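Local coordinates for protein peptidase M28 (Shewanella amazonensis SB2B, PDB 3IIB) that probably acts as a zinc-dependent carboxypeptidase or dipeptidase of peptidase family M28, with two zinc ions in its active site, at residues 9-14 / 356-361; 49-54 / 236-241; 68-73 / 300-305; 335-340 / 421-426. One frame throughout, in Å; residues are numbered along the deposited sequence.

Interaction 1. Residues 9-14 / 356-361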
loop_
_atom_site.group_PDB
_atom_site.type_symbol
_atom_site.label_atom_id
_atom_site.label_comp_id
_atom_site.label_asym_id
_atom_site.label_seq_id
_atom_site.Cartn_x
_atom_site.Cartn_y
_atom_site.Cartn_z
ATOM N N VAL A 9 7.679 34.483 23.988
ATOM C CA VAL A 9 7.075 34.557 22.654
ATOM C C VAL A 9 7.169 33.174 21.990
ATOM O O VAL A 9 6.213 32.711 21.391
ATOM C CB VAL A 9 7.769 35.600 21.785
ATOM C CG1 VAL A 9 7.371 35.444 20.304
ATOM C CG2 VAL A 9 7.432 36.986 22.319
ATOM N N ALA A 10 8.316 32.511 22.118
ATOM C CA ALA A 10 8.480 31.192 21.515
ATOM C C ALA A 10 7.490 30.175 22.140
ATOM O O ALA A 10 6.912 29.357 21.458
ATOM C CB ALA A 10 9.899 30.721 21.692
ATOM N N GLU A 11 7.302 30.248 23.443
ATOM C CA GLU A 11 6.287 29.417 24.084
ATOM C C GLU A 11 4.887 29.664 23.496
ATOM O O GLU A 11 4.146 28.721 23.220
ATOM C CB GLU A 11 6.319 29.631 25.593
ATOM C CG GLU A 11 7.558 29.002 26.142
ATOM C CD GLU A 11 7.862 29.361 27.562
ATOM O OE1 GLU A 11 7.204 30.264 28.124
ATOM O OE2 GLU A 11 8.791 28.722 28.099
ATOM N N GLN A 12 4.549 30.938 23.261
ATOM C CA GLN A 12 3.260 31.315 22.705
ATOM C C GLN A 12 3.108 30.912 21.251
ATOM O O GLN A 12 2.011 30.481 20.854
ATOM C CB GLN A 12 3.002 32.795 22.878
ATOM C CG GLN A 12 2.731 33.077 24.323
ATOM C CD GLN A 12 2.918 34.511 24.771
ATOM O OE1 GLN A 12 3.219 35.410 23.970
ATOM N NE2 GLN A 12 2.686 34.746 26.080
ATOM N N LEU A 13 4.192 31.007 20.478
ATOM C CA LEU A 13 4.183 30.496 19.105
ATOM C C LEU A 13 3.858 29.013 19.070
ATOM O O LEU A 13 3.072 28.545 18.227
ATOM C CB LEU A 13 5.507 30.787 18.388
ATOM C CG LEU A 13 5.755 32.273 18.069
ATOM C CD1 LEU A 13 7.262 32.515 17.722
ATOM C CD2 LEU A 13 4.806 32.731 16.921
ATOM N N ALA A 14 4.438 28.254 19.993
ATOM C CA ALA A 14 4.134 26.832 20.050
ATOM C C ALA A 14 2.689 26.582 20.398
ATOM O O ALA A 14 2.106 25.651 19.883
ATOM C CB ALA A 14 5.013 26.148 21.009
HETATM N N MSE A 356 17.508 27.118 22.603
HETATM C CA MSE A 356 16.432 26.258 22.127
HETATM C C MSE A 356 15.910 25.308 23.187
HETATM O O MSE A 356 15.144 24.416 22.878
HETATM C CB MSE A 356 16.841 25.513 20.873
HETATM C CG MSE A 356 17.035 26.462 19.671
HETATM SE SE MSE A 356 15.459 27.477 19.275
HETATM C CE MSE A 356 14.150 26.205 19.201
ATOM N N LYS A 357 16.315 25.493 24.444
ATOM C CA LYS A 357 15.742 24.660 25.497
ATOM C C LYS A 357 14.268 24.989 25.658
ATOM O O LYS A 357 13.545 24.233 26.265
ATOM C CB LYS A 357 16.533 24.770 26.790
ATOM C CG LYS A 357 17.761 23.849 26.741
ATOM C CD LYS A 357 18.657 23.968 27.967
ATOM C CE LYS A 357 19.875 23.054 27.855
ATOM N NZ LYS A 357 19.607 21.801 27.093
ATOM N N VAL A 358 13.825 26.096 25.055
ATOM C CA VAL A 358 12.416 26.408 25.002
ATOM C C VAL A 358 11.575 25.279 24.346
ATOM O O VAL A 358 10.378 25.147 24.650
ATOM C CB VAL A 358 12.157 27.769 24.321
ATOM C CG1 VAL A 358 12.508 27.761 22.824
ATOM C CG2 VAL A 358 10.731 28.174 24.526
ATOM N N ALA A 359 12.199 24.484 23.466
ATOM C CA ALA A 359 11.529 23.382 22.761
ATOM C C ALA A 359 11.573 22.050 23.515
ATOM O O ALA A 359 10.941 21.090 23.085
ATOM C CB ALA A 359 12.114 23.191 21.325
ATOM N N GLU A 360 12.313 21.977 24.618
ATOM C CA GLU A 360 12.342 20.755 25.426
ATOM C C GLU A 360 10.952 20.226 25.751
ATOM O O GLU A 360 10.711 19.041 25.570
ATOM C CB GLU A 360 13.207 20.942 26.704
ATOM C CG GLU A 360 14.702 20.883 26.406
ATOM C CD GLU A 360 15.567 20.786 27.671
ATOM O OE1 GLU A 360 15.116 21.256 28.724
ATOM O OE2 GLU A 360 16.690 20.234 27.593
ATOM N N PRO A 361 10.037 21.084 26.222
ATOM C CA PRO A 361 8.671 20.603 26.485
ATOM C C PRO A 361 7.892 20.054 25.292
ATOM O O PRO A 361 6.881 19.376 25.495
ATOM C CB PRO A 361 7.972 21.832 27.061
ATOM C CG PRO A 361 9.082 22.652 27.628
ATOM C CD PRO A 361 10.186 22.483 26.656
HETATM O O HOH W 1 9.346 25.858 27.349
#
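Val358 meets Ala10 and Glu11 where helix 3-19 packs against a 3-10 segment at the periphery of the alpha/beta M28 peptidase fold. This segment, residues 357-361, follows helix 346-355. The contact ties the N-terminal helix to a connection that leads on to strand 365-366. It is small, about 110 Å² in all, and lies away from the zinc sites.

The tight part is apolar. The backbones come nearest at Glu11 and Val358, whose CA atoms are 6.9 Å apart. Val358 turns both methyls to the helix. Its CG2 lies 3.9 Å from Ala10 CB, and CG1 reaches the same methyl at 4.1 Å. The branch CG2 also touches the aliphatic stem of Glu11, with CG2 3.7 Å from Glu11 CG. With chi1 at 67°, CG1 lies between the backbone nitrogen and the carbonyl carbon and CG2 is trans to the nitrogen, which leaves both methyls facing the helix. Ala10 and Val358 are both buried. Beside the contact, Gln425 of helix 413-432 touches Ala14 and Ala359.

The looser side lies beyond the Glu11 stem. Glu11 is partly exposed, and its chain runs extended past CG (chi2 168°), which carries the carboxylate past the valine, with OE2 still near CG2. That OE2 is held by Gln7 NE2, one turn earlier in the helix. No direct polar bond joins the two segments here. A water spans them instead, donating one hydrogen to Glu11 OE2 at 3.0 Å and the other to Val358 O at 3.0 Å.

Interaction 2. Residues 49-54 / 236-241; sequences DWAIAK and YNVIAE
This is a small apolar contact between a helix and the face of a sheet. Helix 42-57 lies over strand 220-242 of the large mixed sheet, and the two segments bury about 130 Å² between them. One methyl does the work on the strand side. Val238 CG1 is 3.8 Å from Ile52 CD1 and 3.9 Å from Ala51 CB. It therefore sits against two consecutive residues of the helix.

Val238 has CG1 opposite its own nitrogen (chi1 173°), and its CB points at the helix. Ala51 also points at the strand, but Ile52 leaves the helix to one side. Its chain bends at chi2 (-69°), and the terminal CD1 comes back over the valine. The CA atoms of Ile52 and Val238 are 6.9 Å apart.

Neighbours extend the apolar layer. Ala51 also touches Leu299 of the adjacent strand 293-300 and Leu258, while Ile52 touches Val63 of strand 62-84. On the strand, Ile239 points away from the helix, as alternation requires. The arrangement is that of a helix layered on a central sheet, as in the alpha/beta fold of the M28 zinc peptidases.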
loop_
_atom_site.group_PDB
_atom_site.type_symbol
_atom_site.label_atom_id
_atom_site.label_comp_id
_atom_site.label_asym_id
_atom_site.label_seq_id
_atom_site.Cartn_x
_atom_site.Cartn_y
_atom_site.Cartn_z
ATOM N N ASP A 49 2.656 28.685 -9.102
ATOM C CA ASP A 49 1.601 29.678 -9.110
ATOM C C ASP A 49 0.792 29.516 -7.807
ATOM O O ASP A 49 0.428 30.500 -7.155
ATOM C CB ASP A 49 0.733 29.543 -10.346
ATOM C CG ASP A 49 1.438 30.040 -11.605
ATOM O OD1 ASP A 49 2.440 30.752 -11.460
ATOM O OD2 ASP A 49 1.004 29.685 -12.711
ATOM N N TRP A 50 0.610 28.271 -7.383
ATOM C CA TRP A 50 -0.140 27.991 -6.151
ATOM C C TRP A 50 0.583 28.617 -4.954
ATOM O O TRP A 50 -0.051 29.209 -4.094
ATOM C CB TRP A 50 -0.334 26.489 -5.953
ATOM C CG TRP A 50 -0.775 26.133 -4.547
ATOM C CD1 TRP A 50 -2.050 25.984 -4.114
ATOM C CD2 TRP A 50 0.069 25.912 -3.417
ATOM N NE1 TRP A 50 -2.065 25.690 -2.771
ATOM C CE2 TRP A 50 -0.768 25.615 -2.324
ATOM C CE3 TRP A 50 1.469 25.883 -3.230
ATOM C CZ2 TRP A 50 -0.265 25.345 -1.048
ATOM C CZ3 TRP A 50 1.972 25.620 -1.947
ATOM C CH2 TRP A 50 1.098 25.354 -0.868
ATOM N N ALA A 51 1.897 28.470 -4.925
ATOM C CA ALA A 51 2.719 28.902 -3.777
ATOM C C ALA A 51 2.777 30.409 -3.712
ATOM O O ALA A 51 2.609 31.000 -2.658
ATOM C CB ALA A 51 4.124 28.279 -3.888
ATOM N N ILE A 52 2.938 31.055 -4.861
ATOM C CA ILE A 52 2.899 32.518 -4.917
ATOM C C ILE A 52 1.558 33.056 -4.360
ATOM O O ILE A 52 1.526 33.951 -3.473
ATOM C CB ILE A 52 3.196 33.007 -6.379
ATOM C CG1 ILE A 52 4.666 32.757 -6.794
ATOM C CG2 ILE A 52 2.941 34.488 -6.501
ATOM C CD1 ILE A 52 5.672 33.648 -6.050
ATOM N N ALA A 53 0.449 32.490 -4.840
ATOM C CA ALA A 53 -0.873 32.936 -4.430
ATOM C C ALA A 53 -1.043 32.673 -2.932
ATOM O O ALA A 53 -1.589 33.503 -2.219
ATOM C CB ALA A 53 -1.989 32.206 -5.252
ATOM N N LYS A 54 -0.570 31.517 -2.475
ATOM C CA LYS A 54 -0.753 31.148 -1.090
ATOM C C LYS A 54 -0.013 32.083 -0.198
ATOM O O LYS A 54 -0.546 32.547 0.816
ATOM C CB LYS A 54 -0.322 29.696 -0.854
ATOM C CG LYS A 54 -0.542 29.189 0.579
ATOM C CD LYS A 54 -2.039 29.093 0.914
ATOM C CE LYS A 54 -2.806 28.124 0.017
ATOM N NZ LYS A 54 -4.251 28.018 0.412
ATOM N N TYR A 236 11.189 27.642 -10.564
ATOM C CA TYR A 236 11.440 28.767 -9.694
ATOM C C TYR A 236 11.516 28.363 -8.229
ATOM O O TYR A 236 10.696 27.548 -7.767
ATOM C CB TYR A 236 10.326 29.806 -9.809
ATOM C CG TYR A 236 10.229 30.391 -11.193
ATOM C CD1 TYR A 236 9.472 29.770 -12.173
ATOM C CD2 TYR A 236 10.925 31.536 -11.525
ATOM C CE1 TYR A 236 9.428 30.294 -13.461
ATOM C CE2 TYR A 236 10.879 32.055 -12.785
ATOM C CZ TYR A 236 10.138 31.421 -13.746
ATOM O OH TYR A 236 10.068 31.938 -15.001
ATOM N N ASN A 237 12.502 28.940 -7.544
ATOM C CA ASN A 237 12.499 29.041 -6.076
ATOM C C ASN A 237 11.468 30.100 -5.722
ATOM O O ASN A 237 11.474 31.199 -6.300
ATOM C CB ASN A 237 13.885 29.447 -5.568
ATOM C CG ASN A 237 14.944 28.361 -5.759
ATOM O OD1 ASN A 237 14.644 27.164 -5.746
ATOM N ND2 ASN A 237 16.202 28.788 -5.888
ATOM N N VAL A 238 10.563 29.778 -4.800
ATOM C CA VAL A 238 9.507 30.687 -4.404
ATOM C C VAL A 238 9.815 31.161 -3.004
ATOM O O VAL A 238 10.097 30.328 -2.100
ATOM C CB VAL A 238 8.127 29.997 -4.469
ATOM C CG1 VAL A 238 6.995 30.885 -3.876
ATOM C CG2 VAL A 238 7.807 29.563 -5.896
ATOM N N ILE A 239 9.791 32.486 -2.820
ATOM C CA ILE A 239 10.333 33.076 -1.610
ATOM C C ILE A 239 9.291 34.002 -0.980
ATOM O O ILE A 239 8.608 34.797 -1.688
ATOM C CB ILE A 239 11.633 33.813 -1.898
ATOM C CG1 ILE A 239 12.718 32.812 -2.403
ATOM C CG2 ILE A 239 12.081 34.607 -0.625
ATOM C CD1 ILE A 239 13.976 33.460 -2.988
ATOM N N ALA A 240 9.186 33.898 0.336
ATOM C CA ALA A 240 8.416 34.874 1.133
ATOM C C ALA A 240 9.208 35.343 2.310
ATOM O O ALA A 240 10.052 34.612 2.878
ATOM C CB ALA A 240 7.117 34.279 1.630
ATOM N N GLU A 241 8.916 36.573 2.723
ATOM C CA GLU A 241 9.622 37.170 3.836
ATOM C C GLU A 241 8.689 37.801 4.852
ATOM O O GLU A 241 7.663 38.384 4.511
ATOM C CB GLU A 241 10.640 38.224 3.327
ATOM C CG GLU A 241 11.765 37.637 2.508
ATOM C CD GLU A 241 12.692 38.641 1.860
ATOM O OE1 GLU A 241 12.529 39.869 2.065
ATOM O OE2 GLU A 241 13.617 38.180 1.160
#

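Interaction 3. Residues 68-73 / 300-305. With ZN (zinc ion), chain B.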
loop_
_atom_site.group_PDB
_atom_site.type_symbol
_atom_site.label_atom_id
_atom_site.label_comp_id
_atom_site.label_asym_id
_atom_site.label_seq_id
_atom_site.Cartn_x
_atom_site.Cartn_y
_atom_site.Cartn_z
ATOM N N VAL A 68 15.201 28.823 -11.873
ATOM C CA VAL A 68 16.048 27.660 -11.718
ATOM C C VAL A 68 15.927 26.860 -13.003
ATOM O O VAL A 68 14.829 26.499 -13.405
ATOM C CB VAL A 68 15.624 26.802 -10.518
ATOM C CG1 VAL A 68 16.434 25.485 -10.443
ATOM C CG2 VAL A 68 15.717 27.624 -9.232
ATOM N N THR A 69 17.055 26.535 -13.614
ATOM C CA THR A 69 17.043 25.675 -14.807
ATOM C C THR A 69 16.779 24.228 -14.395
ATOM O O THR A 69 17.429 23.698 -13.463
ATOM C CB THR A 69 18.385 25.753 -15.564
ATOM O OG1 THR A 69 18.668 27.131 -15.884
ATOM C CG2 THR A 69 18.375 24.859 -16.863
ATOM N N VAL A 70 15.835 23.582 -15.054
ATOM C CA VAL A 70 15.496 22.192 -14.732
ATOM C C VAL A 70 15.368 21.320 -15.999
ATOM O O VAL A 70 14.856 21.782 -17.039
ATOM C CB VAL A 70 14.172 22.068 -13.946
ATOM C CG1 VAL A 70 14.257 22.862 -12.603
ATOM C CG2 VAL A 70 12.989 22.485 -14.811
ATOM N N PRO A 71 15.804 20.055 -15.903
ATOM C CA PRO A 71 15.589 19.104 -16.974
ATOM C C PRO A 71 14.143 18.633 -17.017
ATOM O O PRO A 71 13.378 18.805 -16.071
ATOM C CB PRO A 71 16.524 17.943 -16.632
ATOM C CG PRO A 71 16.649 17.996 -15.161
ATOM C CD PRO A 71 16.499 19.435 -14.752
ATOM N N VAL A 72 13.784 18.092 -18.168
ATOM C CA VAL A 72 12.428 17.617 -18.418
ATOM C C VAL A 72 12.458 16.160 -18.796
ATOM O O VAL A 72 12.993 15.774 -19.854
ATOM C CB VAL A 72 11.717 18.450 -19.500
ATOM C CG1 VAL A 72 10.318 17.937 -19.711
ATOM C CG2 VAL A 72 11.656 19.916 -19.096
ATOM N N TRP A 73 11.866 15.352 -17.922
ATOM C CA TRP A 73 11.706 13.926 -18.146
ATOM C C TRP A 73 10.249 13.568 -17.862
ATOM O O TRP A 73 9.686 13.958 -16.843
ATOM C CB TRP A 73 12.633 13.138 -17.213
ATOM C CG TRP A 73 12.525 11.643 -17.293
ATOM C CD1 TRP A 73 13.174 10.806 -18.177
ATOM C CD2 TRP A 73 11.780 10.790 -16.418
ATOM N NE1 TRP A 73 12.844 9.504 -17.921
ATOM C CE2 TRP A 73 11.987 9.457 -16.854
ATOM C CE3 TRP A 73 10.933 11.017 -15.335
ATOM C CZ2 TRP A 73 11.377 8.345 -16.226
ATOM C CZ3 TRP A 73 10.337 9.901 -14.718
ATOM C CH2 TRP A 73 10.581 8.594 -15.165
ATOM N N TYR A 300 12.091 25.547 -2.327
ATOM C CA TYR A 300 13.061 25.286 -3.372
ATOM C C TYR A 300 12.489 24.450 -4.483
ATOM O O TYR A 300 11.704 23.531 -4.260
ATOM C CB TYR A 300 14.320 24.562 -2.817
ATOM C CG TYR A 300 15.213 25.382 -1.903
ATOM C CD1 TYR A 300 16.165 26.206 -2.432
ATOM C CD2 TYR A 300 15.123 25.296 -0.524
ATOM C CE1 TYR A 300 17.034 26.947 -1.618
ATOM C CE2 TYR A 300 15.956 26.047 0.296
ATOM C CZ TYR A 300 16.922 26.841 -0.256
ATOM O OH TYR A 300 17.782 27.547 0.555
ATOM N N ALA A 301 12.942 24.773 -5.688
ATOM C CA ALA A 301 12.674 24.024 -6.896
ATOM C C ALA A 301 13.607 22.832 -7.050
ATOM O O ALA A 301 14.797 22.885 -6.718
ATOM C CB ALA A 301 12.844 24.958 -8.174
ATOM N N ALA A 302 13.048 21.775 -7.632
ATOM C CA ALA A 302 13.803 20.711 -8.252
ATOM C C ALA A 302 14.806 20.068 -7.296
ATOM O O ALA A 302 15.893 19.690 -7.686
ATOM C CB ALA A 302 14.462 21.217 -9.556
ATOM N N GLU A 303 14.417 19.927 -6.037
ATOM C CA GLU A 303 15.265 19.202 -5.076
ATOM C C GLU A 303 15.462 17.748 -5.494
ATOM O O GLU A 303 16.548 17.214 -5.358
ATOM C CB GLU A 303 14.689 19.309 -3.658
ATOM C CG GLU A 303 15.571 18.661 -2.595
ATOM C CD GLU A 303 15.356 17.164 -2.432
ATOM O OE1 GLU A 303 14.347 16.652 -2.948
ATOM O OE2 GLU A 303 16.182 16.506 -1.768
ATOM N N GLU A 304 14.405 17.116 -5.987
ATOM C CA GLU A 304 14.413 15.692 -6.357
ATOM C C GLU A 304 15.374 15.375 -7.492
ATOM O O GLU A 304 15.818 14.244 -7.626
ATOM C CB GLU A 304 12.998 15.222 -6.742
ATOM C CG GLU A 304 11.900 15.430 -5.686
ATOM C CD GLU A 304 12.022 14.490 -4.499
ATOM O OE1 GLU A 304 13.031 13.757 -4.396
ATOM O OE2 GLU A 304 11.056 14.464 -3.713
ATOM N N LEU A 305 15.710 16.392 -8.285
ATOM C CA LEU A 305 16.573 16.217 -9.432
ATOM C C LEU A 305 18.036 16.569 -9.114
ATOM O O LEU A 305 18.835 16.747 -10.026
ATOM C CB LEU A 305 16.073 17.055 -10.608
ATOM C CG LEU A 305 14.594 16.834 -10.968
ATOM C CD1 LEU A 305 14.300 17.645 -12.262
ATOM C CD2 LEU A 305 14.229 15.350 -11.138
HETATM ZN ZN ZN B . 12.404 13.091 -2.370
HETATM O O HOH W 2 13.354 14.737 -1.401
HETATM O O HOH W 3 14.066 12.241 -1.335
#
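Val70 and Ala302 point at each other, and Val70 CG1 stands only 3.5 Å from Ala302 CB. That is tight for two carbons. The branch CG1 is set trans to the Val70 carbonyl carbon (chi1 -59°), which aims it at the alanine. Val68 faces Ala301 in the same way but less closely, with CG2 4.1 Å from Ala301 CB. Pro71 and Leu305 lie alongside, running opposite ways, with Leu305 CD1 at the CG-CD side of the proline ring, 3.7 Å from Pro71 CG.

These three pairs lay strand 62-84 along the loop that follows strand 293-300. In the two-zinc site of this M28 peptidase, the loop carries Glu304, a metal ligand. Its backbone turns at Ala302, which has positive phi and psi (56°, 38°). Glu303 and Glu304 then turn away from the strand, and Leu305 returns to it.

The Glu304 chain bends at chi2, and its carboxylate grips one zinc ion with both oxygens, OE1 at 2.2 Å and OE2 at 2.3 Å. Two waters also bind it, and Asp269 and His402 complete its shell. Glu303 OE1 accepts a hydrogen bond from one of the waters at 2.7 Å. Asp259 OD2 bonds to Glu304 N.

Interaction 4. Residues 335-340 / 421-426; sequences GPIYQI and AVYAQF
Strand 337-340 runs nearly along helix 421-426, with 25° between their directions and 10.6 Å between the axes at closest approach. It belongs to the middle strand of the small three-stranded sheet, which packs here on helix 413-432. Ile337 makes most of the contact from the strand. Its CD1 sits 3.8 Å from Val422 CB and 3.9 Å from Val422 CG1.

The same methyl meets the ring of Tyr423 at an oblique angle, 3.9 Å from CE1. An almost straight chi2 (160°) extends the isoleucine to its tip, so that CD1 lies among atoms of both helix residues. Val422 points at the strand, and its CG1 is the branch trans to N (chi1 180°). Ile340 CD1 comes to the same branch, 4.2 Å from Val422 CG1.

Tyr423 leaves the helix to one side, and only its ring comes near the strand. Its side chain is about 8 Å from that of the zinc ligand Asp331. Polar bonds flank the contact: Gln418 NE2 bonds to Ile337 O, and Asn419 ND2 to Gly335 O. Across the two segments themselves the contact is wholly apolar and buried, so shape and burial probably hold the strand against the helix there.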
loop_
_atom_site.group_PDB
_atom_site.type_symbol
_atom_site.label_atom_id
_atom_site.label_comp_id
_atom_site.label_asym_id
_atom_site.label_seq_id
_atom_site.Cartn_x
_atom_site.Cartn_y
_atom_site.Cartn_z
ATOM N N GLY A 335 6.909 13.679 10.754
ATOM C CA GLY A 335 7.185 13.116 12.081
ATOM C C GLY A 335 7.727 14.165 13.035
ATOM O O GLY A 335 8.390 15.089 12.603
ATOM N N PRO A 336 7.490 14.011 14.353
ATOM C CA PRO A 336 7.907 15.097 15.244
ATOM C C PRO A 336 9.426 15.222 15.348
ATOM O O PRO A 336 10.179 14.226 15.212
ATOM C CB PRO A 336 7.299 14.711 16.610
ATOM C CG PRO A 336 6.913 13.315 16.478
ATOM C CD PRO A 336 6.814 12.922 15.058
ATOM N N ILE A 337 9.856 16.445 15.630
ATOM C CA ILE A 337 11.234 16.765 15.913
ATOM C C ILE A 337 11.603 16.309 17.320
ATOM O O ILE A 337 10.892 16.604 18.286
ATOM C CB ILE A 337 11.508 18.289 15.735
ATOM C CG1 ILE A 337 11.319 18.630 14.269
ATOM C CG2 ILE A 337 12.946 18.642 16.183
ATOM C CD1 ILE A 337 11.090 20.087 13.980
ATOM N N TYR A 338 12.734 15.618 17.419
ATOM C CA TYR A 338 13.244 15.091 18.716
ATOM C C TYR A 338 14.611 15.646 19.149
ATOM O O TYR A 338 15.026 15.432 20.288
ATOM C CB TYR A 338 13.307 13.541 18.703
ATOM C CG TYR A 338 14.249 12.971 17.655
ATOM C CD1 TYR A 338 15.592 12.755 17.933
ATOM C CD2 TYR A 338 13.795 12.666 16.374
ATOM C CE1 TYR A 338 16.460 12.243 16.945
ATOM C CE2 TYR A 338 14.628 12.133 15.415
ATOM C CZ TYR A 338 15.964 11.951 15.689
ATOM O OH TYR A 338 16.784 11.435 14.680
ATOM N N GLN A 339 15.264 16.395 18.282
ATOM C CA GLN A 339 16.612 16.910 18.558
ATOM C C GLN A 339 16.912 18.025 17.556
ATOM O O GLN A 339 16.490 17.955 16.381
ATOM C CB GLN A 339 17.644 15.782 18.423
ATOM C CG GLN A 339 19.066 16.164 18.843
ATOM C CD GLN A 339 19.928 14.922 19.000
ATOM O OE1 GLN A 339 19.489 13.962 19.621
ATOM N NE2 GLN A 339 21.157 14.941 18.457
ATOM N N ILE A 340 17.638 19.051 18.017
ATOM C CA ILE A 340 18.227 20.017 17.094
ATOM C C ILE A 340 19.739 19.922 17.142
ATOM O O ILE A 340 20.356 20.110 18.179
ATOM C CB ILE A 340 17.753 21.462 17.347
ATOM C CG1 ILE A 340 16.240 21.549 17.215
ATOM C CG2 ILE A 340 18.512 22.470 16.373
ATOM C CD1 ILE A 340 15.617 22.884 17.627
ATOM N N ALA A 421 5.289 24.163 15.449
ATOM C CA ALA A 421 5.612 24.774 16.754
ATOM C C ALA A 421 7.100 24.943 16.893
ATOM O O ALA A 421 7.565 26.025 17.243
ATOM C CB ALA A 421 5.081 23.932 17.940
ATOM N N VAL A 422 7.867 23.889 16.596
ATOM C CA VAL A 422 9.331 23.932 16.779
ATOM C C VAL A 422 10.003 24.877 15.759
ATOM O O VAL A 422 10.923 25.620 16.115
ATOM C CB VAL A 422 9.944 22.545 16.669
ATOM C CG1 VAL A 422 11.460 22.668 16.858
ATOM C CG2 VAL A 422 9.355 21.642 17.760
ATOM N N TYR A 423 9.545 24.885 14.498
ATOM C CA TYR A 423 10.114 25.816 13.521
ATOM C C TYR A 423 9.787 27.256 13.873
ATOM O O TYR A 423 10.605 28.145 13.655
ATOM C CB TYR A 423 9.702 25.516 12.071
ATOM C CG TYR A 423 10.723 24.641 11.378
ATOM C CD1 TYR A 423 10.722 23.258 11.535
ATOM C CD2 TYR A 423 11.737 25.197 10.603
ATOM C CE1 TYR A 423 11.659 22.468 10.901
ATOM C CE2 TYR A 423 12.689 24.418 9.982
ATOM C CZ TYR A 423 12.675 23.061 10.148
ATOM O OH TYR A 423 13.643 22.289 9.512
ATOM N N ALA A 424 8.590 27.486 14.408
ATOM C CA ALA A 424 8.207 28.833 14.809
ATOM C C ALA A 424 9.130 29.312 15.937
ATOM O O ALA A 424 9.623 30.455 15.906
ATOM C CB ALA A 424 6.750 28.897 15.189
ATOM N N GLN A 425 9.380 28.452 16.919
ATOM C CA GLN A 425 10.310 28.759 17.985
ATOM C C GLN A 425 11.716 29.011 17.410
ATOM O O GLN A 425 12.392 29.979 17.763
ATOM C CB GLN A 425 10.399 27.629 19.020
ATOM C CG GLN A 425 9.105 27.419 19.796
ATOM C CD GLN A 425 9.229 26.502 20.987
ATOM O OE1 GLN A 425 10.075 25.619 20.994
ATOM N NE2 GLN A 425 8.406 26.731 22.016
ATOM N N PHE A 426 12.182 28.084 16.568
ATOM C CA PHE A 426 13.501 28.229 15.961
ATOM C C PHE A 426 13.630 29.550 15.209
ATOM O O PHE A 426 14.628 30.275 15.381
ATOM C CB PHE A 426 13.777 27.046 15.015
ATOM C CG PHE A 426 15.086 27.137 14.281
ATOM C CD1 PHE A 426 16.256 26.712 14.883
ATOM C CD2 PHE A 426 15.148 27.584 12.964
ATOM C CE1 PHE A 426 17.458 26.754 14.201
ATOM C CE2 PHE A 426 16.361 27.651 12.298
ATOM C CZ PHE A 426 17.507 27.240 12.909
#

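Overall arrangement
The four contacts form two groups. Interactions 1 and 4 have centres 9 Å apart and meet at helix 413-432, which carries segment 421-426 and touches helix 3-19: Gln425 NE2 bonds to Ala10 O. Interactions 2 and 3 have centres 16 Å apart and reach the same large sheet, where strands 62-84 and 220-242 are neighbours. Asn237 OD1 bonds to Ala301 N between them. Interactions 1 and 3 are 35 Å apart, centre to centre, on opposite sides of the chain's centre. Along the chain, interaction 1 spans interactions 2 and 3, which cross each other, and it crosses interaction 4. N-terminal segments thus pack on the M28 family region, and interaction 3 carries a zinc ligand.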